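Local coordinates for protein beta-glucoside phosphorylase BglX (PDB 5VQE) that probably cleaves beta-glucosides by phosphorolysis, as a member of glycoside hydrolase family 3 whose active-site pocket binds 2-deoxy-2-fluoro-glucose, at residues D52-F57 with Q77-A82; G182-K185 with L189-I192; E260-S265 with C297-H302; M539-E542 with G546-S549. All blocks are in the same frame, centred on the assembly; numbering follows the deposited sequence.

Contact 1 (D52-F57 with Q77-A82)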
loop_
_atom_site.group_PDB
_atom_site.type_symbol
_atom_site.label_atom_id
_atom_site.label_comp_id
_atom_site.label_asym_id
_atom_site.label_seq_id
_atom_site.Cartn_x
_atom_site.Cartn_y
_atom_site.Cartn_z
ATOM N N ASP A 52 23.768 6.989 8.570
ATOM C CA ASP A 52 23.259 7.555 9.813
ATOM C C ASP A 52 22.335 6.595 10.545
ATOM O O ASP A 52 22.104 6.773 11.745
ATOM C CB ASP A 52 22.517 8.865 9.548
ATOM C CG ASP A 52 23.453 10.042 9.376
ATOM O OD1 ASP A 52 24.678 9.822 9.275
ATOM O OD2 ASP A 52 22.959 11.189 9.353
ATOM N N VAL A 53 21.792 5.585 9.860
ATOM C CA VAL A 53 20.960 4.604 10.547
ATOM C C VAL A 53 21.755 3.760 11.528
ATOM O O VAL A 53 21.161 3.009 12.306
ATOM C CB VAL A 53 20.235 3.665 9.558
ATOM C CG1 VAL A 53 19.445 4.470 8.533
ATOM C CG2 VAL A 53 21.205 2.708 8.874
ATOM N N MET A 54 23.085 3.869 11.518
ATOM C CA MET A 54 23.944 3.054 12.363
ATOM C C MET A 54 24.697 3.868 13.409
ATOM O O MET A 54 25.627 3.340 14.023
ATOM C CB MET A 54 24.953 2.287 11.502
ATOM C CG MET A 54 24.339 1.290 10.541
ATOM S SD MET A 54 25.561 0.734 9.338
ATOM C CE MET A 54 24.521 -0.185 8.204
ATOM N N LYS A 55 24.333 5.134 13.625
ATOM C CA LYS A 55 25.074 5.968 14.571
ATOM C C LYS A 55 24.740 5.653 16.024
ATOM O O LYS A 55 25.590 5.837 16.902
ATOM C CB LYS A 55 24.790 7.452 14.319
ATOM C CG LYS A 55 24.929 7.887 12.879
ATOM N N HIS A 56 23.511 5.220 16.309
ATOM C CA HIS A 56 23.057 5.059 17.679
ATOM C C HIS A 56 22.845 3.610 18.067
ATOM O O HIS A 56 22.686 3.319 19.258
ATOM C CB HIS A 56 21.755 5.841 17.877
ATOM C CG HIS A 56 21.850 7.266 17.435
ATOM N ND1 HIS A 56 22.486 8.234 18.183
ATOM C CD2 HIS A 56 21.416 7.882 16.311
ATOM C CE1 HIS A 56 22.426 9.389 17.543
ATOM N NE2 HIS A 56 21.780 9.204 16.408
ATOM N N PHE A 57 22.828 2.709 17.095
ATOM C CA PHE A 57 22.625 1.285 17.294
ATOM C C PHE A 57 22.817 0.629 15.937
ATOM O O PHE A 57 22.935 1.307 14.914
ATOM C CB PHE A 57 21.236 0.986 17.866
ATOM C CG PHE A 57 20.121 1.678 17.134
ATOM C CD1 PHE A 57 19.573 2.844 17.633
ATOM C CD2 PHE A 57 19.629 1.164 15.945
ATOM C CE1 PHE A 57 18.552 3.486 16.969
ATOM C CE2 PHE A 57 18.609 1.796 15.276
ATOM C CZ PHE A 57 18.068 2.966 15.786
ATOM N N GLN A 77 24.563 -1.783 -1.350
ATOM C CA GLN A 77 25.956 -2.200 -1.246
ATOM C C GLN A 77 26.621 -1.560 -0.039
ATOM O O GLN A 77 27.268 -2.238 0.770
ATOM C CB GLN A 77 26.703 -1.832 -2.530
ATOM C CG GLN A 77 26.332 -2.697 -3.722
ATOM C CD GLN A 77 26.941 -2.189 -5.017
ATOM O OE1 GLN A 77 26.629 -1.088 -5.471
ATOM N NE2 GLN A 77 27.821 -2.987 -5.613
ATOM N N ARG A 78 26.464 -0.249 0.103
ATOM C CA ARG A 78 27.091 0.456 1.210
ATOM C C ARG A 78 26.562 -0.042 2.548
ATOM O O ARG A 78 27.335 -0.325 3.472
ATOM C CB ARG A 78 26.847 1.948 1.057
ATOM C CG ARG A 78 27.488 2.536 -0.192
ATOM C CD ARG A 78 27.027 3.954 -0.387
ATOM N NE ARG A 78 27.269 4.764 0.798
ATOM C CZ ARG A 78 26.917 6.038 0.914
ATOM N NH1 ARG A 78 26.298 6.657 -0.087
ATOM N NH2 ARG A 78 27.185 6.693 2.035
ATOM N N LEU A 79 25.241 -0.166 2.666
ATOM C CA LEU A 79 24.651 -0.574 3.935
ATOM C C LEU A 79 25.069 -1.985 4.309
ATOM O O LEU A 79 25.512 -2.235 5.436
ATOM C CB LEU A 79 23.131 -0.470 3.858
ATOM C CG LEU A 79 22.587 0.949 3.901
ATOM C CD1 LEU A 79 21.122 0.941 3.495
ATOM C CD2 LEU A 79 22.769 1.552 5.282
ATOM N N GLN A 80 24.933 -2.929 3.378
ATOM C CA GLN A 80 25.190 -4.321 3.717
ATOM C C GLN A 80 26.654 -4.551 4.066
ATOM O O GLN A 80 26.960 -5.265 5.028
ATOM C CB GLN A 80 24.767 -5.230 2.568
ATOM C CG GLN A 80 23.257 -5.268 2.312
ATOM C CD GLN A 80 22.485 -6.047 3.368
ATOM O OE1 GLN A 80 22.907 -6.156 4.516
ATOM N NE2 GLN A 80 21.337 -6.585 2.978
ATOM N N LYS A 81 27.578 -3.978 3.293
ATOM C CA LYS A 81 28.990 -4.190 3.588
ATOM C C LYS A 81 29.407 -3.530 4.899
ATOM O O LYS A 81 30.374 -3.976 5.522
ATOM C CB LYS A 81 29.848 -3.684 2.427
ATOM C CG LYS A 81 29.871 -4.629 1.231
ATOM N N ALA A 82 28.686 -2.502 5.340
ATOM C CA ALA A 82 28.940 -1.872 6.627
ATOM C C ALA A 82 28.269 -2.583 7.796
ATOM O O ALA A 82 28.550 -2.230 8.946
ATOM C CB ALA A 82 28.469 -0.420 6.588
#
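Met54 reaches from its loop to the last turns of the helix 69-82, where it meets Leu79 and Ala82, with the neighbouring Val53 also touching Leu79. Starting at CB, the Met54 side chain already heads for the helix. CG lies beside the backbone N and anti to the carbonyl carbon (chi1 -63°), and from there the chain runs straight, with chi2 167° and chi3 -171°, so that CB and CG serve to span the distance and the last two atoms make the contacts. The sulfur SD passes the methyl CB of Ala82 at 4.2 Å. One bond further on, the methyl CE rests on two atoms of Leu79: the backbone oxygen O, 3.6 Å from CE, and the branch CD2, 3.8 Å from CE. Helix 69-82 belongs to the TIM barrel characteristic of the N-terminal domain of this family, as the helical link of a beta-alpha-beta unit between the adjacent parallel strands 61-64 and 88-91. The loop holding Met54 comes between strand 38-42 and strand 61-64, and thus meets the helix from the preceding barrel segment. Leu79 points its CB across rather than at the loop, but its CD2 branch turns inward and also touches CG2 of Val53 at 4.1 Å, the two side chains crossing at about a right angle. Val53 and Leu79 are buried and both lie against Ile42; Leu79 further touches Val62 and Tyr64. At the more open edge, Ala82 is exposed, and Ser83 adds a contact to Met54 as well as a hydrogen bond from its hydroxyl to Leu79 O.

Contact 2 (G182-K185 with L189-I192)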
loop_
_atom_site.group_PDB
_atom_site.type_symbol
_atom_site.label_atom_id
_atom_site.label_comp_id
_atom_site.label_asym_id
_atom_site.label_seq_id
_atom_site.Cartn_x
_atom_site.Cartn_y
_atom_site.Cartn_z
ATOM N N GLY A 182 3.889 -14.215 -7.041
ATOM C CA GLY A 182 4.791 -13.453 -7.884
ATOM C C GLY A 182 6.035 -12.998 -7.149
ATOM O O GLY A 182 7.125 -12.959 -7.722
ATOM N N CYS A 183 5.893 -12.647 -5.867
ATOM C CA CYS A 183 7.050 -12.176 -5.113
ATOM C C CYS A 183 8.013 -13.314 -4.800
ATOM O O CYS A 183 9.234 -13.135 -4.879
ATOM C CB CYS A 183 6.610 -11.496 -3.807
ATOM S SG CYS A 183 5.714 -9.969 -4.022
ATOM N N ARG A 184 7.488 -14.483 -4.419
ATOM C CA ARG A 184 8.349 -15.598 -4.036
ATOM C C ARG A 184 9.191 -16.082 -5.205
ATOM O O ARG A 184 10.265 -16.662 -5.003
ATOM C CB ARG A 184 7.503 -16.744 -3.485
ATOM C CG ARG A 184 6.811 -16.363 -2.201
ATOM C CD ARG A 184 6.087 -17.501 -1.544
ATOM N NE ARG A 184 5.466 -16.982 -0.334
ATOM C CZ ARG A 184 4.164 -16.956 -0.086
ATOM N NH1 ARG A 184 3.284 -17.456 -0.944
ATOM N NH2 ARG A 184 3.744 -16.428 1.052
ATOM N N LYS A 185 8.715 -15.864 -6.430
ATOM C CA LYS A 185 9.498 -16.208 -7.607
ATOM C C LYS A 185 10.798 -15.417 -7.661
ATOM O O LYS A 185 11.772 -15.878 -8.269
ATOM C CB LYS A 185 8.640 -15.975 -8.860
ATOM C CG LYS A 185 9.416 -15.827 -10.157
ATOM C CD LYS A 185 8.489 -15.891 -11.380
ATOM C CE LYS A 185 9.252 -15.572 -12.671
ATOM N NZ LYS A 185 8.397 -15.695 -13.894
ATOM N N LEU A 189 10.521 -11.486 0.474
ATOM C CA LEU A 189 9.554 -11.756 1.525
ATOM C C LEU A 189 8.339 -10.846 1.378
ATOM O O LEU A 189 8.451 -9.687 0.962
ATOM C CB LEU A 189 10.198 -11.541 2.892
ATOM C CG LEU A 189 11.472 -12.320 3.220
ATOM C CD1 LEU A 189 12.076 -11.834 4.543
ATOM C CD2 LEU A 189 11.198 -13.807 3.276
ATOM N N THR A 190 7.167 -11.372 1.734
ATOM C CA THR A 190 5.938 -10.592 1.718
ATOM C C THR A 190 5.431 -10.327 3.133
ATOM O O THR A 190 5.842 -10.971 4.104
ATOM C CB THR A 190 4.835 -11.291 0.913
ATOM O OG1 THR A 190 4.398 -12.463 1.608
ATOM C CG2 THR A 190 5.322 -11.653 -0.484
ATOM N N THR A 191 4.517 -9.357 3.220
ATOM C CA THR A 191 3.989 -8.839 4.482
ATOM C C THR A 191 2.492 -8.652 4.324
ATOM O O THR A 191 2.066 -7.764 3.581
ATOM C CB THR A 191 4.624 -7.493 4.833
ATOM O OG1 THR A 191 6.041 -7.570 4.672
ATOM C CG2 THR A 191 4.284 -7.070 6.279
ATOM N N ILE A 192 1.689 -9.438 5.028
ATOM C CA ILE A 192 0.254 -9.171 5.041
ATOM C C ILE A 192 -0.045 -8.080 6.062
ATOM O O ILE A 192 0.446 -8.122 7.198
ATOM C CB ILE A 192 -0.551 -10.453 5.313
ATOM C CG1 ILE A 192 -0.056 -11.195 6.565
ATOM C CG2 ILE A 192 -0.524 -11.349 4.074
ATOM C CD1 ILE A 192 -0.890 -12.450 6.899
#
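Cys183 and Thr190 meet closely at the point where helix 169-184 gives way, through a short connection, to strand 191-195. The tight part is a methyl pressed against the CB of a cysteine, with the sulfur a little further away: Thr190 CG2 lies 3.6 Å from Cys183 CB and 3.9 Å from Cys183 SG. Thr190 directs that methyl at the helix because CG2 sits anti to its carbonyl carbon, which leaves OG1 between the backbone N and the carbonyl carbon (chi1 69°). Both residues are buried, and Cys183 also touches Thr144 on the preceding, neighbouring strand 143-144. The looser side belongs to Arg184, which is partly exposed. Its chain is extended from CG to NE and crosses the threonine at about a right angle, bringing NH2 to 4.1 Å from Thr190 OG1, a mere approach in an oblique position. The polar partner of both groups is Glu236: its OE2 forms a salt bridge with Arg184 NE, and its OE1 is hydrogen-bonded to Thr190 OG1. The turn closes one helix-to-strand step of the TIM barrel, on the strand that goes on to Lys193 and His194 of the sugar pocket. Thr190 thus divides its two branches, giving the apolar one to the cysteine and the polar one to Glu236, whose carboxylate, shared with an arginine, would be expected to stay ionised.

Contact 3 (E260-S265 with C297-H302)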
loop_
_atom_site.group_PDB
_atom_site.type_symbol
_atom_site.label_atom_id
_atom_site.label_comp_id
_atom_site.label_asym_id
_atom_site.label_seq_id
_atom_site.Cartn_x
_atom_site.Cartn_y
_atom_site.Cartn_z
ATOM N N GLU A 260 -7.608 -0.327 28.815
ATOM C CA GLU A 260 -6.514 -1.263 28.616
ATOM C C GLU A 260 -6.482 -1.833 27.201
ATOM O O GLU A 260 -5.498 -2.489 26.844
ATOM C CB GLU A 260 -6.610 -2.405 29.636
ATOM C CG GLU A 260 -6.539 -1.924 31.095
ATOM C CD GLU A 260 -6.980 -2.972 32.117
ATOM O OE1 GLU A 260 -7.539 -4.026 31.734
ATOM O OE2 GLU A 260 -6.770 -2.728 33.324
ATOM N N ILE A 261 -7.510 -1.588 26.388
ATOM C CA ILE A 261 -7.559 -2.138 25.036
ATOM C C ILE A 261 -6.588 -1.367 24.155
ATOM O O ILE A 261 -6.720 -0.152 23.975
ATOM C CB ILE A 261 -8.988 -2.105 24.474
ATOM C CG1 ILE A 261 -9.894 -2.999 25.333
ATOM C CG2 ILE A 261 -9.004 -2.578 23.013
ATOM C CD1 ILE A 261 -11.344 -3.050 24.899
ATOM N N MET A 262 -5.620 -2.075 23.595
ATOM C CA MET A 262 -4.550 -1.484 22.815
ATOM C C MET A 262 -4.720 -1.795 21.336
ATOM O O MET A 262 -5.347 -2.793 20.964
ATOM C CB MET A 262 -3.187 -2.015 23.286
ATOM C CG MET A 262 -2.707 -1.458 24.620
ATOM S SD MET A 262 -2.562 0.330 24.613
ATOM C CE MET A 262 -3.578 0.711 26.033
ATOM N N PRO A 263 -4.160 -0.971 20.460
ATOM C CA PRO A 263 -4.121 -1.329 19.044
ATOM C C PRO A 263 -3.236 -2.545 18.816
ATOM O O PRO A 263 -2.428 -2.928 19.665
ATOM C CB PRO A 263 -3.538 -0.077 18.380
ATOM C CG PRO A 263 -2.704 0.552 19.470
ATOM C CD PRO A 263 -3.471 0.306 20.728
ATOM N N GLY A 264 -3.412 -3.156 17.647
ATOM C CA GLY A 264 -2.660 -4.333 17.261
ATOM C C GLY A 264 -1.197 -4.264 17.634
ATOM O O GLY A 264 -0.643 -5.207 18.205
ATOM N N SER A 265 -0.564 -3.139 17.314
ATOM C CA SER A 265 0.871 -2.994 17.491
ATOM C C SER A 265 1.304 -3.015 18.950
ATOM O O SER A 265 2.508 -3.101 19.206
ATOM C CB SER A 265 1.344 -1.692 16.828
ATOM O OG SER A 265 0.603 -0.565 17.274
ATOM N N CYS A 297 -0.171 7.995 20.446
ATOM C CA CYS A 297 -1.206 8.462 21.358
ATOM C C CYS A 297 -1.742 7.369 22.269
ATOM O O CYS A 297 -2.540 7.673 23.163
ATOM C CB CYS A 297 -2.368 9.067 20.569
ATOM S SG CYS A 297 -3.495 7.832 19.879
ATOM N N SER A 298 -1.322 6.119 22.086
ATOM C CA SER A 298 -1.938 5.015 22.807
ATOM C C SER A 298 -1.281 4.715 24.143
ATOM O O SER A 298 -1.903 4.055 24.981
ATOM C CB SER A 298 -1.910 3.738 21.955
ATOM O OG SER A 298 -2.770 3.858 20.838
ATOM N N MET A 299 -0.054 5.184 24.362
ATOM C CA MET A 299 0.744 4.783 25.513
ATOM C C MET A 299 1.965 5.692 25.566
ATOM O O MET A 299 2.446 6.133 24.512
ATOM C CB MET A 299 1.147 3.310 25.381
ATOM C CG MET A 299 1.887 2.714 26.554
ATOM S SD MET A 299 2.250 0.957 26.313
ATOM C CE MET A 299 0.622 0.243 26.266
ATOM N N PRO A 300 2.489 6.015 26.746
ATOM C CA PRO A 300 3.746 6.766 26.787
ATOM C C PRO A 300 4.819 6.010 26.022
ATOM O O PRO A 300 4.954 4.793 26.153
ATOM C CB PRO A 300 4.060 6.859 28.284
ATOM C CG PRO A 300 2.719 6.758 28.938
ATOM C CD PRO A 300 1.969 5.758 28.098
ATOM N N ARG A 301 5.575 6.740 25.205
ATOM C CA ARG A 301 6.476 6.081 24.268
ATOM C C ARG A 301 7.522 5.228 24.985
ATOM O O ARG A 301 7.835 4.120 24.534
ATOM C CB ARG A 301 7.154 7.108 23.373
ATOM C CG ARG A 301 7.998 6.464 22.295
ATOM C CD ARG A 301 8.303 7.436 21.167
ATOM N NE ARG A 301 8.973 6.797 20.029
ATOM C CZ ARG A 301 8.350 6.229 18.999
ATOM N NH1 ARG A 301 7.023 6.191 18.940
ATOM N NH2 ARG A 301 9.063 5.693 18.013
ATOM N N HIS A 302 8.071 5.720 26.104
ATOM C CA HIS A 302 9.131 4.976 26.782
ATOM C C HIS A 302 8.641 3.604 27.232
ATOM O O HIS A 302 9.428 2.651 27.272
ATOM C CB HIS A 302 9.714 5.793 27.949
ATOM C CG HIS A 302 8.798 5.971 29.118
ATOM N ND1 HIS A 302 7.963 7.060 29.252
ATOM C CD2 HIS A 302 8.628 5.227 30.238
ATOM C CE1 HIS A 302 7.293 6.961 30.387
ATOM N NE2 HIS A 302 7.677 5.857 31.002
#
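Met262 and Ser298 bring two loop backbones to 7.0 Å between their CA atoms, the first chain extended into Pro263 and the second on its way to the helix that starts after Pro300, its N-cap residue. Across this gap the two methionines meet: Met262 SD lies 3.6 Å from Met299 CE, and the side chains cross at about a right angle. Met299 is extended through chi1 (-175°) and chi2 and turns at chi3, which sets its methyl on the sulfur of Met262, itself bent at chi2 and chi3. The same sulfur stands 3.8 Å from Ser298 O. An alanine in place of Met262 would probably leave the Met299 methyl without this neighbour and freer to turn. Pro263 packs its ring against the serine, with CG 3.6 Å from Ser298 OG, a van der Waals touch; the hydroxyl itself is hydrogen-bonded to Gly294 O. The segments lie in connections running on from strands 237-244 and 284-287, past the short helices 246-252 and 293-296; the second passes Asp288, Ala289 and Met292 of the sugar pocket. The side chain of Pro263 is about 12 Å from the bound sugar. Strand-to-helix connections form the active-site side of a TIM barrel, and the contact joins two of them.

Contact 4 (M539-E542 with G546-S549)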
loop_
_atom_site.group_PDB
_atom_site.type_symbol
_atom_site.label_atom_id
_atom_site.label_comp_id
_atom_site.label_asym_id
_atom_site.label_seq_id
_atom_site.Cartn_x
_atom_site.Cartn_y
_atom_site.Cartn_z
ATOM N N MET A 539 -5.379 3.552 -22.482
ATOM C CA MET A 539 -6.458 2.585 -22.668
ATOM C C MET A 539 -7.826 3.232 -22.480
ATOM O O MET A 539 -8.801 2.814 -23.115
ATOM C CB MET A 539 -6.282 1.400 -21.715
ATOM C CG MET A 539 -5.155 0.453 -22.093
ATOM S SD MET A 539 -5.247 -0.094 -23.825
ATOM C CE MET A 539 -6.890 -0.748 -23.890
ATOM N N MET A 540 -7.922 4.248 -21.627
ATOM C CA MET A 540 -9.166 5.002 -21.527
ATOM C C MET A 540 -9.542 5.598 -22.878
ATOM O O MET A 540 -10.694 5.513 -23.312
ATOM C CB MET A 540 -9.017 6.103 -20.479
ATOM C CG MET A 540 -10.264 6.950 -20.280
ATOM S SD MET A 540 -11.637 6.033 -19.569
ATOM C CE MET A 540 -11.104 5.938 -17.866
ATOM N N ILE A 541 -8.574 6.227 -23.547
ATOM C CA ILE A 541 -8.813 6.794 -24.871
ATOM C C ILE A 541 -9.342 5.727 -25.815
ATOM O O ILE A 541 -10.345 5.932 -26.505
ATOM C CB ILE A 541 -7.523 7.443 -25.409
ATOM C CG1 ILE A 541 -7.273 8.785 -24.717
ATOM C CG2 ILE A 541 -7.572 7.612 -26.935
ATOM C CD1 ILE A 541 -8.281 9.887 -25.069
ATOM N N GLU A 542 -8.676 4.567 -25.862
ATOM C CA GLU A 542 -9.122 3.516 -26.770
ATOM C C GLU A 542 -10.570 3.141 -26.500
ATOM O O GLU A 542 -11.345 2.910 -27.434
ATOM C CB GLU A 542 -8.212 2.292 -26.653
ATOM C CG GLU A 542 -6.772 2.563 -27.036
ATOM C CD GLU A 542 -6.645 3.083 -28.456
ATOM O OE1 GLU A 542 -7.211 2.441 -29.360
ATOM O OE2 GLU A 542 -6.006 4.138 -28.666
ATOM N N GLY A 546 -14.240 3.703 -28.630
ATOM C CA GLY A 546 -14.904 2.505 -29.100
ATOM C C GLY A 546 -14.007 1.513 -29.806
ATOM O O GLY A 546 -14.519 0.568 -30.416
ATOM N N ARG A 547 -12.691 1.701 -29.756
ATOM C CA ARG A 547 -11.747 0.744 -30.309
ATOM C C ARG A 547 -11.394 -0.373 -29.335
ATOM O O ARG A 547 -10.714 -1.327 -29.726
ATOM C CB ARG A 547 -10.464 1.460 -30.737
ATOM C CG ARG A 547 -10.680 2.556 -31.774
ATOM C CD ARG A 547 -9.353 3.067 -32.306
ATOM N NE ARG A 547 -8.600 3.855 -31.336
ATOM C CZ ARG A 547 -8.623 5.184 -31.252
ATOM N NH1 ARG A 547 -9.376 5.907 -32.079
ATOM N NH2 ARG A 547 -7.887 5.796 -30.334
ATOM N N SER A 548 -11.819 -0.272 -28.078
ATOM C CA SER A 548 -11.534 -1.283 -27.067
ATOM C C SER A 548 -12.747 -1.384 -26.160
ATOM O O SER A 548 -13.278 -0.359 -25.725
ATOM C CB SER A 548 -10.277 -0.923 -26.255
ATOM O OG SER A 548 -10.096 -1.799 -25.150
ATOM N N SER A 549 -13.196 -2.608 -25.894
ATOM C CA SER A 549 -14.375 -2.795 -25.066
ATOM C C SER A 549 -14.053 -2.513 -23.601
ATOM O O SER A 549 -12.906 -2.627 -23.160
ATOM C CB SER A 549 -14.910 -4.218 -25.208
ATOM O OG SER A 549 -13.918 -5.160 -24.854
HETATM O O HOH W 1 -7.366 -0.359 -29.466
#
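Glu542 and Arg547 face each other obliquely, their carboxylate and guanidinium planes 47° apart, in a two-point salt bridge made side-on by the arginine. Arg547 NE donates to Glu542 OE1 at 2.8 Å, almost straight (171°), and NH2 of Arg547 reaches OE2 of Glu542 at 3.0 Å. Both oxygens lie close to the guanidinium plane, whereas the nitrogens approach from above the carboxylate plane. The arginine chain runs out from the backbone and bends at chi3 (-71°), which turns its NE edge back to the acid; NH2 has a second carboxylate partner in Glu441 of helix 429-441. Glu542 is bent too, at chi2, and curls toward the segment after its own helix. The backbone explains this nearness: helix 534-544 ends in a Schellman motif at Gly546, whose positive phi suits glycine, and Glu542 O accepts Arg547 N at 2.9 Å, with a weak bond from Ser548 N. The helix follows strand 525-528 and packs beside helix 429-441 in the alpha/beta domain built on the six-stranded mixed sheet. Ile541 lies alongside Arg547, pointing the same way, with CG2 3.9 Å from NH2. A glutamine in place of Glu542 removes the negative charge, and Arg547 would probably be held less firmly on this side, with Glu441 as its remaining acidic mate. Closer to the backbone, Ser548 CB meets Glu542 CB at 3.8 Å, and Met539, folded back at chi2 and chi3, sets CE beside Ser548 OG, a hydroxyl hydrogen-bonded to Lys543 NZ. A water donates to Glu542 OE1 at 2.8 Å and, weakly, to Arg547 O.

Overall arrangement
Contacts 1, 2 and 3 belong to the TIM-barrel domain, whereas contact 4 lies in the alpha/beta domain, its centre about 50 Å from those of contacts 1 and 3 and across the centre of the chain from both. Contact 2 is the buried one; contacts 1 and 3 are partly buried, and contact 4 is at the surface. Contacts 2 and 4 each join a helix to the chain just beyond it, while contacts 1 and 3 bring together parts further apart in sequence. Methionine-based apolar contacts dominate contacts 1 and 3. Contact 2 combines a methyl contact with a shared glutamate, and contact 4 alone has a direct salt bridge between its segments.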